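Long-range contacts in putative methyltransferase (Porphyromonas gingivalis, PDB 3LL7), which probably transfers methyl groups from S-adenosylmethionine to a substrate not yet identified: residues Pro211-Leu215 with Leu302-Ala306; Ile11-Thr15 with Ser65-Ile69; Leu223-Glu227 with Glu248-Pro252; Glu197-Phe201 with Arg243-Asn247. One frame throughout, in Å; residues are numbered along the deposited sequence.

Interaction 1. Residues Pro211-Leu215 with Leu302-Ala306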
# COMPACT_ATOMS: atom_id res chain seq x y z
N PRO A 211 3.05 6.31 -1.23
CA PRO A 211 1.77 7.01 -1.01
C PRO A 211 1.91 8.53 -0.71
O PRO A 211 0.90 9.22 -0.65
CB PRO A 211 1.14 6.28 0.19
CG PRO A 211 1.97 5.15 0.49
CD PRO A 211 3.32 5.33 -0.16
N MSE A 212 3.13 9.02 -0.53
CA MSE A 212 3.35 10.45 -0.25
C MSE A 212 3.47 11.29 -1.52
O MSE A 212 3.45 12.52 -1.44
CB MSE A 212 4.58 10.66 0.64
CG MSE A 212 4.49 9.95 1.98
SE MSE A 212 2.96 10.54 3.02
CE MSE A 212 3.65 12.24 3.69
N ILE A 213 3.61 10.64 -2.67
CA ILE A 213 3.70 11.34 -3.96
C ILE A 213 2.36 11.92 -4.35
O ILE A 213 1.33 11.29 -4.15
CB ILE A 213 4.20 10.42 -5.11
CG1 ILE A 213 5.43 9.63 -4.67
CG2 ILE A 213 4.57 11.24 -6.37
CD1 ILE A 213 6.70 10.39 -4.77
N ASP A 214 2.38 13.14 -4.87
CA ASP A 214 1.19 13.80 -5.36
C ASP A 214 0.72 13.12 -6.66
O ASP A 214 1.52 12.92 -7.58
CB ASP A 214 1.52 15.27 -5.62
CG ASP A 214 0.31 16.10 -5.93
OD1 ASP A 214 -0.41 16.46 -4.97
OD2 ASP A 214 0.09 16.41 -7.12
N LEU A 215 -0.57 12.77 -6.74
CA LEU A 215 -1.13 12.17 -7.96
C LEU A 215 -1.00 13.06 -9.16
O LEU A 215 -0.60 12.60 -10.23
CB LEU A 215 -2.62 11.80 -7.81
CG LEU A 215 -2.95 10.37 -7.48
CD1 LEU A 215 -2.73 10.18 -6.00
CD2 LEU A 215 -4.40 10.06 -7.82
N LEU A 302 -9.97 8.95 -0.73
CA LEU A 302 -9.48 10.24 -0.27
C LEU A 302 -8.17 10.65 -0.95
O LEU A 302 -8.04 11.77 -1.42
CB LEU A 302 -9.31 10.22 1.26
CG LEU A 302 -10.62 10.17 2.07
CD1 LEU A 302 -10.29 9.93 3.57
CD2 LEU A 302 -11.44 11.42 1.88
N LYS A 303 -7.21 9.73 -1.00
CA LYS A 303 -5.92 10.01 -1.62
C LYS A 303 -6.08 10.27 -3.13
O LYS A 303 -5.38 11.12 -3.68
CB LYS A 303 -4.96 8.84 -1.38
CG LYS A 303 -3.64 8.97 -2.16
CD LYS A 303 -2.76 10.14 -1.68
CE LYS A 303 -1.52 10.28 -2.55
NZ LYS A 303 -0.63 11.39 -2.08
N ALA A 304 -6.96 9.50 -3.79
CA ALA A 304 -7.18 9.63 -5.25
C ALA A 304 -7.86 10.95 -5.60
O ALA A 304 -7.73 11.44 -6.71
CB ALA A 304 -8.05 8.45 -5.77
N GLY A 305 -8.60 11.49 -4.64
CA GLY A 305 -9.29 12.77 -4.77
C GLY A 305 -10.64 12.73 -5.46
O GLY A 305 -11.06 13.75 -6.03
N ALA A 306 -11.33 11.59 -5.38
CA ALA A 306 -12.65 11.43 -6.00
C ALA A 306 -13.77 12.02 -5.11
O ALA A 306 -14.82 11.40 -4.93
CB ALA A 306 -12.95 9.92 -6.26
O HOH W 1 -2.08 13.30 -4.32

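Interaction 2. Residues Ile11-Thr15 with Ser65-Ile69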
# COMPACT_ATOMS: atom_id res chain seq x y z
N ILE A 11 24.76 -20.31 4.23
CA ILE A 11 23.33 -19.96 4.42
C ILE A 11 22.53 -21.19 4.80
O ILE A 11 21.73 -21.13 5.72
CB ILE A 11 22.74 -19.28 3.16
CG1 ILE A 11 23.44 -17.93 2.96
CG2 ILE A 11 21.19 -19.09 3.31
CD1 ILE A 11 23.21 -17.27 1.58
N LEU A 12 22.79 -22.30 4.13
CA LEU A 12 22.14 -23.54 4.53
C LEU A 12 22.43 -23.90 5.99
O LEU A 12 21.50 -24.30 6.71
CB LEU A 12 22.52 -24.69 3.61
CG LEU A 12 21.90 -24.66 2.20
CD1 LEU A 12 22.74 -25.59 1.28
CD2 LEU A 12 20.43 -25.06 2.21
N ALA A 13 23.68 -23.78 6.43
CA ALA A 13 24.03 -24.08 7.82
C ALA A 13 23.34 -23.12 8.76
O ALA A 13 22.80 -23.53 9.78
CB ALA A 13 25.56 -24.03 8.04
N ILE A 14 23.37 -21.82 8.43
CA ILE A 14 22.77 -20.84 9.33
C ILE A 14 21.28 -21.09 9.54
O ILE A 14 20.78 -21.03 10.68
CB ILE A 14 23.07 -19.38 8.87
CG1 ILE A 14 24.56 -19.09 9.08
CG2 ILE A 14 22.17 -18.36 9.62
CD1 ILE A 14 25.09 -17.91 8.15
N THR A 15 20.57 -21.42 8.45
CA THR A 15 19.14 -21.70 8.58
C THR A 15 18.88 -23.02 9.32
O THR A 15 17.90 -23.11 10.07
CB THR A 15 18.41 -21.71 7.22
OG1 THR A 15 19.02 -22.66 6.35
CG2 THR A 15 18.52 -20.34 6.54
N SER A 65 11.07 -23.40 5.31
CA SER A 65 12.37 -23.86 5.77
C SER A 65 13.48 -23.40 4.84
O SER A 65 13.39 -23.49 3.60
CB SER A 65 12.40 -25.40 5.89
OG SER A 65 12.87 -26.01 4.70
N SER A 66 14.55 -22.90 5.44
CA SER A 66 15.71 -22.54 4.67
C SER A 66 15.68 -21.11 4.17
O SER A 66 16.65 -20.68 3.56
CB SER A 66 15.87 -23.49 3.48
OG SER A 66 17.10 -24.20 3.55
N LEU A 67 14.58 -20.39 4.40
CA LEU A 67 14.54 -18.96 4.01
C LEU A 67 15.49 -18.21 4.90
O LEU A 67 15.55 -18.46 6.12
CB LEU A 67 13.14 -18.31 4.10
CG LEU A 67 12.11 -18.63 3.02
CD1 LEU A 67 10.93 -17.72 3.21
CD2 LEU A 67 12.64 -18.51 1.58
N TYR A 68 16.26 -17.32 4.28
CA TYR A 68 17.25 -16.53 4.97
C TYR A 68 16.95 -15.04 4.74
O TYR A 68 16.90 -14.59 3.60
CB TYR A 68 18.65 -16.85 4.44
CG TYR A 68 19.73 -16.10 5.17
CD1 TYR A 68 20.12 -16.47 6.45
CD2 TYR A 68 20.36 -15.01 4.58
CE1 TYR A 68 21.11 -15.78 7.13
CE2 TYR A 68 21.37 -14.30 5.25
CZ TYR A 68 21.73 -14.68 6.54
OH TYR A 68 22.71 -14.02 7.24
N ILE A 69 16.78 -14.29 5.83
CA ILE A 69 16.50 -12.84 5.76
C ILE A 69 17.78 -12.02 5.78
O ILE A 69 18.51 -12.06 6.76
CB ILE A 69 15.56 -12.40 6.89
CG1 ILE A 69 14.30 -13.27 6.88
CG2 ILE A 69 15.22 -10.90 6.79
CD1 ILE A 69 13.54 -13.26 5.54
O HOH W 2 18.78 -25.33 5.86

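Interaction 3. Residues Leu223-Glu227 with Glu248-Pro252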
# COMPACT_ATOMS: atom_id res chain seq x y z
N LEU A 223 5.46 10.50 -18.82
CA LEU A 223 4.89 10.34 -20.15
C LEU A 223 4.36 8.92 -20.31
O LEU A 223 4.87 7.97 -19.67
CB LEU A 223 5.93 10.66 -21.24
CG LEU A 223 6.26 12.15 -21.46
CD1 LEU A 223 7.37 12.35 -22.53
CD2 LEU A 223 5.01 12.96 -21.82
N HIS A 224 3.33 8.79 -21.16
CA HIS A 224 2.81 7.50 -21.62
C HIS A 224 2.10 6.68 -20.56
O HIS A 224 1.93 5.47 -20.73
CB HIS A 224 3.90 6.65 -22.31
CG HIS A 224 4.47 7.32 -23.52
ND1 HIS A 224 3.76 7.49 -24.68
CD2 HIS A 224 5.68 7.89 -23.73
CE1 HIS A 224 4.50 8.13 -25.57
NE2 HIS A 224 5.68 8.38 -25.02
N VAL A 225 1.65 7.35 -19.51
CA VAL A 225 0.89 6.71 -18.42
C VAL A 225 -0.46 6.25 -18.96
O VAL A 225 -1.16 7.01 -19.62
CB VAL A 225 0.70 7.67 -17.23
CG1 VAL A 225 -0.25 7.07 -16.19
CG2 VAL A 225 2.04 7.96 -16.58
N GLN A 226 -0.82 5.00 -18.66
CA GLN A 226 -2.08 4.42 -19.10
C GLN A 226 -3.12 4.28 -18.00
O GLN A 226 -4.31 4.26 -18.27
CB GLN A 226 -1.83 3.05 -19.72
CG GLN A 226 -0.99 3.12 -21.01
CD GLN A 226 -1.66 3.92 -22.11
OE1 GLN A 226 -2.85 3.75 -22.40
NE2 GLN A 226 -0.90 4.82 -22.72
N GLU A 227 -2.65 4.13 -16.76
CA GLU A 227 -3.52 3.98 -15.59
C GLU A 227 -2.72 4.25 -14.32
O GLU A 227 -1.52 3.99 -14.29
CB GLU A 227 -4.19 2.58 -15.53
CG GLU A 227 -3.22 1.38 -15.61
CD GLU A 227 -3.95 0.03 -15.66
OE1 GLU A 227 -5.04 -0.11 -15.09
OE2 GLU A 227 -3.43 -0.90 -16.30
N GLU A 248 0.37 1.89 -26.53
CA GLU A 248 -1.00 2.38 -26.58
C GLU A 248 -0.93 3.90 -26.77
O GLU A 248 0.10 4.51 -26.49
CB GLU A 248 -1.72 1.98 -25.27
CG GLU A 248 -1.66 0.45 -24.95
CD GLU A 248 -1.82 0.10 -23.46
OE1 GLU A 248 -2.49 0.85 -22.71
OE2 GLU A 248 -1.29 -0.95 -23.02
N ALA A 249 -2.00 4.51 -27.28
CA ALA A 249 -2.01 5.96 -27.49
C ALA A 249 -1.76 6.74 -26.20
O ALA A 249 -2.20 6.32 -25.12
CB ALA A 249 -3.34 6.40 -28.12
N THR A 250 -1.06 7.87 -26.32
CA THR A 250 -0.91 8.81 -25.21
C THR A 250 -2.28 9.31 -24.74
O THR A 250 -3.15 9.61 -25.55
CB THR A 250 -0.00 10.02 -25.62
OG1 THR A 250 1.34 9.55 -25.81
CG2 THR A 250 0.02 11.09 -24.53
N ILE A 251 -2.46 9.37 -23.42
CA ILE A 251 -3.70 9.87 -22.81
C ILE A 251 -3.33 11.15 -22.09
O ILE A 251 -2.39 11.12 -21.28
CB ILE A 251 -4.25 8.89 -21.75
CG1 ILE A 251 -4.52 7.52 -22.36
CG2 ILE A 251 -5.55 9.43 -21.10
CD1 ILE A 251 -4.78 6.43 -21.35
N PRO A 252 -4.05 12.25 -22.34
CA PRO A 252 -3.70 13.44 -21.57
C PRO A 252 -3.94 13.18 -20.08
O PRO A 252 -4.75 12.30 -19.73
CB PRO A 252 -4.61 14.54 -22.16
CG PRO A 252 -5.76 13.82 -22.78
CD PRO A 252 -5.22 12.46 -23.22
O HOH W 3 1.42 6.37 -24.56
O HOH W 4 -0.25 8.57 -21.74
O HOH W 5 -4.51 4.55 -24.52

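Interaction 4. Residues Glu197-Phe201 with Arg243-Asn247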
# COMPACT_ATOMS: atom_id res chain seq x y z
N GLU A 197 14.35 5.30 -22.25
CA GLU A 197 15.26 4.28 -22.73
C GLU A 197 14.63 2.89 -22.85
O GLU A 197 14.97 2.13 -23.76
CB GLU A 197 16.50 4.22 -21.84
CG GLU A 197 17.64 3.44 -22.48
CD GLU A 197 18.99 3.69 -21.85
OE1 GLU A 197 19.05 4.25 -20.73
OE2 GLU A 197 19.99 3.30 -22.48
N LEU A 198 13.72 2.56 -21.93
CA LEU A 198 13.21 1.19 -21.84
C LEU A 198 11.80 0.91 -22.38
O LEU A 198 11.50 -0.23 -22.75
CB LEU A 198 13.37 0.63 -20.41
CG LEU A 198 14.84 0.36 -20.05
CD1 LEU A 198 15.02 -0.01 -18.56
CD2 LEU A 198 15.43 -0.73 -20.94
N LEU A 199 10.95 1.93 -22.48
CA LEU A 199 9.62 1.72 -23.08
C LEU A 199 9.64 1.05 -24.46
O LEU A 199 8.76 0.22 -24.74
CB LEU A 199 8.80 3.02 -23.11
CG LEU A 199 8.17 3.41 -21.78
CD1 LEU A 199 7.49 4.77 -21.88
CD2 LEU A 199 7.19 2.32 -21.34
N PRO A 200 10.65 1.37 -25.32
CA PRO A 200 10.76 0.67 -26.60
C PRO A 200 11.09 -0.82 -26.52
O PRO A 200 11.06 -1.49 -27.56
CB PRO A 200 11.90 1.42 -27.30
CG PRO A 200 11.92 2.76 -26.67
CD PRO A 200 11.61 2.50 -25.25
N PHE A 201 11.42 -1.33 -25.33
CA PHE A 201 11.88 -2.72 -25.19
C PHE A 201 11.05 -3.55 -24.23
O PHE A 201 11.49 -4.61 -23.78
CB PHE A 201 13.35 -2.76 -24.77
CG PHE A 201 14.27 -2.23 -25.81
CD1 PHE A 201 14.68 -3.05 -26.86
CD2 PHE A 201 14.73 -0.92 -25.75
CE1 PHE A 201 15.54 -2.57 -27.84
CE2 PHE A 201 15.61 -0.43 -26.74
CZ PHE A 201 16.00 -1.26 -27.78
N ARG A 243 1.13 2.44 -14.60
CA ARG A 243 1.58 1.67 -15.76
C ARG A 243 1.77 2.59 -16.94
O ARG A 243 0.90 3.42 -17.23
CB ARG A 243 0.59 0.57 -16.10
CG ARG A 243 1.06 -0.33 -17.28
CD ARG A 243 0.10 -1.49 -17.48
NE ARG A 243 -1.20 -1.05 -17.97
CZ ARG A 243 -1.47 -0.76 -19.25
NH1 ARG A 243 -2.69 -0.39 -19.62
NH2 ARG A 243 -0.51 -0.87 -20.18
N MSE A 244 2.94 2.46 -17.60
CA MSE A 244 3.29 3.24 -18.80
C MSE A 244 3.50 2.30 -19.97
O MSE A 244 3.97 1.18 -19.80
CB MSE A 244 4.58 4.04 -18.61
CG MSE A 244 4.38 5.30 -17.82
SE MSE A 244 6.02 5.83 -16.96
CE MSE A 244 6.01 4.36 -15.70
N SER A 245 3.16 2.77 -21.17
CA SER A 245 3.29 1.94 -22.34
C SER A 245 3.30 2.82 -23.58
O SER A 245 2.43 3.68 -23.74
CB SER A 245 2.14 0.92 -22.39
OG SER A 245 2.27 0.05 -23.51
N LEU A 246 4.33 2.63 -24.42
CA LEU A 246 4.41 3.25 -25.78
C LEU A 246 3.49 2.52 -26.75
O LEU A 246 3.23 2.97 -27.87
CB LEU A 246 5.83 3.15 -26.32
CG LEU A 246 6.97 4.10 -25.94
CD1 LEU A 246 8.23 3.72 -26.73
CD2 LEU A 246 6.64 5.55 -26.21
N ASN A 247 3.00 1.38 -26.27
CA ASN A 247 2.21 0.41 -27.00
C ASN A 247 0.82 0.91 -27.31
O ASN A 247 0.17 0.43 -28.22
CB ASN A 247 2.10 -0.85 -26.13
CG ASN A 247 2.19 -2.14 -26.92
OD1 ASN A 247 1.46 -2.34 -27.90
ND2 ASN A 247 3.09 -3.03 -26.50
O HOH W 6 6.09 0.35 -23.95

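Interaction 1. Residues Pro211-Leu215 with Leu302-Ala306
The ammonium nitrogen NZ of K303 is held by two backbone carbonyls of the loop 211-215. K303 NZ donates to I213 O at 2.9 Å and to P211 O at 3.0 Å. Neither bond lies flat in its carbonyl plane. NZ stands 47° out of the plane of I213 and is tilted 34° from that of P211. Water 1 adds a weak third bond to NZ. The same water accepts from L215 N at 2.9 Å, so it ties the lysine to the first turn of helix 215-221. D214 is the N-cap of that helix, and its OD2 accepts from D217 N. The loop follows strand 204-209 of the large mixed sheet. Helix 299-304, which brings K303, belongs to the ferredoxin-like domain, so the contact joins two parts of the fold. CG of K303 lies opposite the backbone N (chi1 172°), and the chain bends once at chi2 before running straight to NZ. L215 passes obliquely beside this chain. L215 CD1 is 3.7 Å from K303 CE, while L215 CD2 reaches the end of the helix, 3.8 Å from A304 O. L215 and A304 both also rest on V230 and I258 of the large sheet.

Interaction 2. Residues Ile11-Thr15 with Ser65-Ile69
I11 and I14 carry the apolar part of this contact, and both use their CG2 methyl against Y68. CG2 of I11 is 3.6 Å from Y68 CB and approaches the root of the ring obliquely. CG2 of I14 meets the ring further out, at its edge, 3.7 Å from Y68 CE1. In these isoleucines chi1 of -66° and -70° sets CG1 beside the backbone N and leaves CG2 opposite it, aimed at the tyrosine. T15 CG2 sits near the ring plane as well. T15 CG2 packs mainly against backbone, 3.5 Å from both S66 O and L67 O.

The polar part runs through water 2. This water donates to T15 OG1 at 2.7 Å. Its link to S66 OG, at 3.1 Å, holds for one of the serine's two modelled positions.

Neighbouring helices hold the loop as well. S66 O accepts from H133 NE2 and Y68 O from N134 ND2, both on helix 125-138, and Y68 also touches Q47 of helix 38-57. The loop 65-69 thus lies between helix 8-20 of the helical N-terminal part and helix 125-138, which follows strand 117-122 of the methyltransferase-like sheet. The arrangement is helix-on-loop packing at the junction of these two parts.

Interaction 3. Residues Leu223-Glu227 with Glu248-Pro252
Q226 has the largest share of the contact. Its side chain bends at chi2 (-61°) and turns the amide toward the loop 248-252. Q226 NE2 donates to A249 O at 3.1 Å in a nearly straight bond of 172°. The acceptor lies in the amide plane of Q226, but the donor stands above the carbonyl plane of A249. Water 5 donates both to Q226 OE1, at 2.8 Å, and to A249 O, so the amide is tied to this carbonyl directly and through the water. E248 crosses the amide obliquely, its carboxylate turned 74° against it. E248 OE1 is 2.9 Å from Q226 OE1. Both atoms are acceptors, so this is a close approach without a bond. R243 pairs with the carboxylate through E248 OE2.

I251 crosses Q226 obliquely and places its end by the amide oxygen, with I251 CD1 3.5 Å from Q226 OE1. Water 4 bridges V225 O and I251 N. At the far end water 3 sits in the plane of the H224 ring, 2.6 Å from H224 ND1, and donates to E248 O.

Strand 225-233 pairs with the antiparallel strand 236-244, where Q226 and E227 bond to the backbone of R243. The loop leaves that neighbour, passes alongside the start of strand 225-233 and leads on to strand 258-263, which is the parallel partner of strand 225-233. V256, further along the same connection, packs on V225 and I251.

Interaction 4. Residues Glu197-Phe201 with Arg243-Asn247
L199 is the main bump of this contact. Its isobutyl group enters the hollow formed by the backbone of M244 and S245 and by the side chain of L246. The two branches go to different places. L199 CD2 points at the strand end, 3.7 Å from M244 O and 4.0 Å from S245 CA. L199 CD1 stays by L246, at 4.1 Å from L246 CG. The stem is closer still, with L199 CB 3.5 Å from L246 CG. This position follows from chi1 of -78°, which places CG of L199 opposite its own carbonyl carbon.

L246 answers as a bump from the other segment. It crosses L199 obliquely and pushes CD1 over the link between L199 and P200. There L246 CD1 is 3.7 Å from P200 N and 3.8 Å from P200 CG, so it rests against the rim of the proline ring. M244 offers only its root, with M244 CB 4.2 Å from L199 CD2. Its selenium end turns away.

One water joins the backbones beside the leucines. Water 6 lies 2.8 Å from L199 O and accepts from L246 N.

I205 of strand 204-209 touches both L199 and M244, and H224 touches L199 and L246. The short 3-10 segment 199-200, which follows helix 191-198, packs against the end of strand 236-244. That strand is an inner one, antiparallel and inserted between 204-209 and 225-233, as in the Rossmann-like sheet of class I methyltransferases.

Interactions 3 and 4 form one neighbourhood, with centres 10 Å apart. They meet where strands 225-233 and 236-244 pair in the large mixed sheet. E227 OE2 makes a salt bridge to R243 NE there, and H224 packs on L246. Along the chain their segments alternate. Interaction 1 has its centre 19 Å from that of interaction 3 and encloses it in sequence, while it crosses interaction 4. Interaction 2 comes first in the chain and stands apart, its centre about 40 Å from that of interaction 1. Interactions 3 and 4 thus tie together one end of the large sheet. Interactions 1 and 2 join this methyltransferase-like part to the ferredoxin-like domain and to the helical N-terminal part.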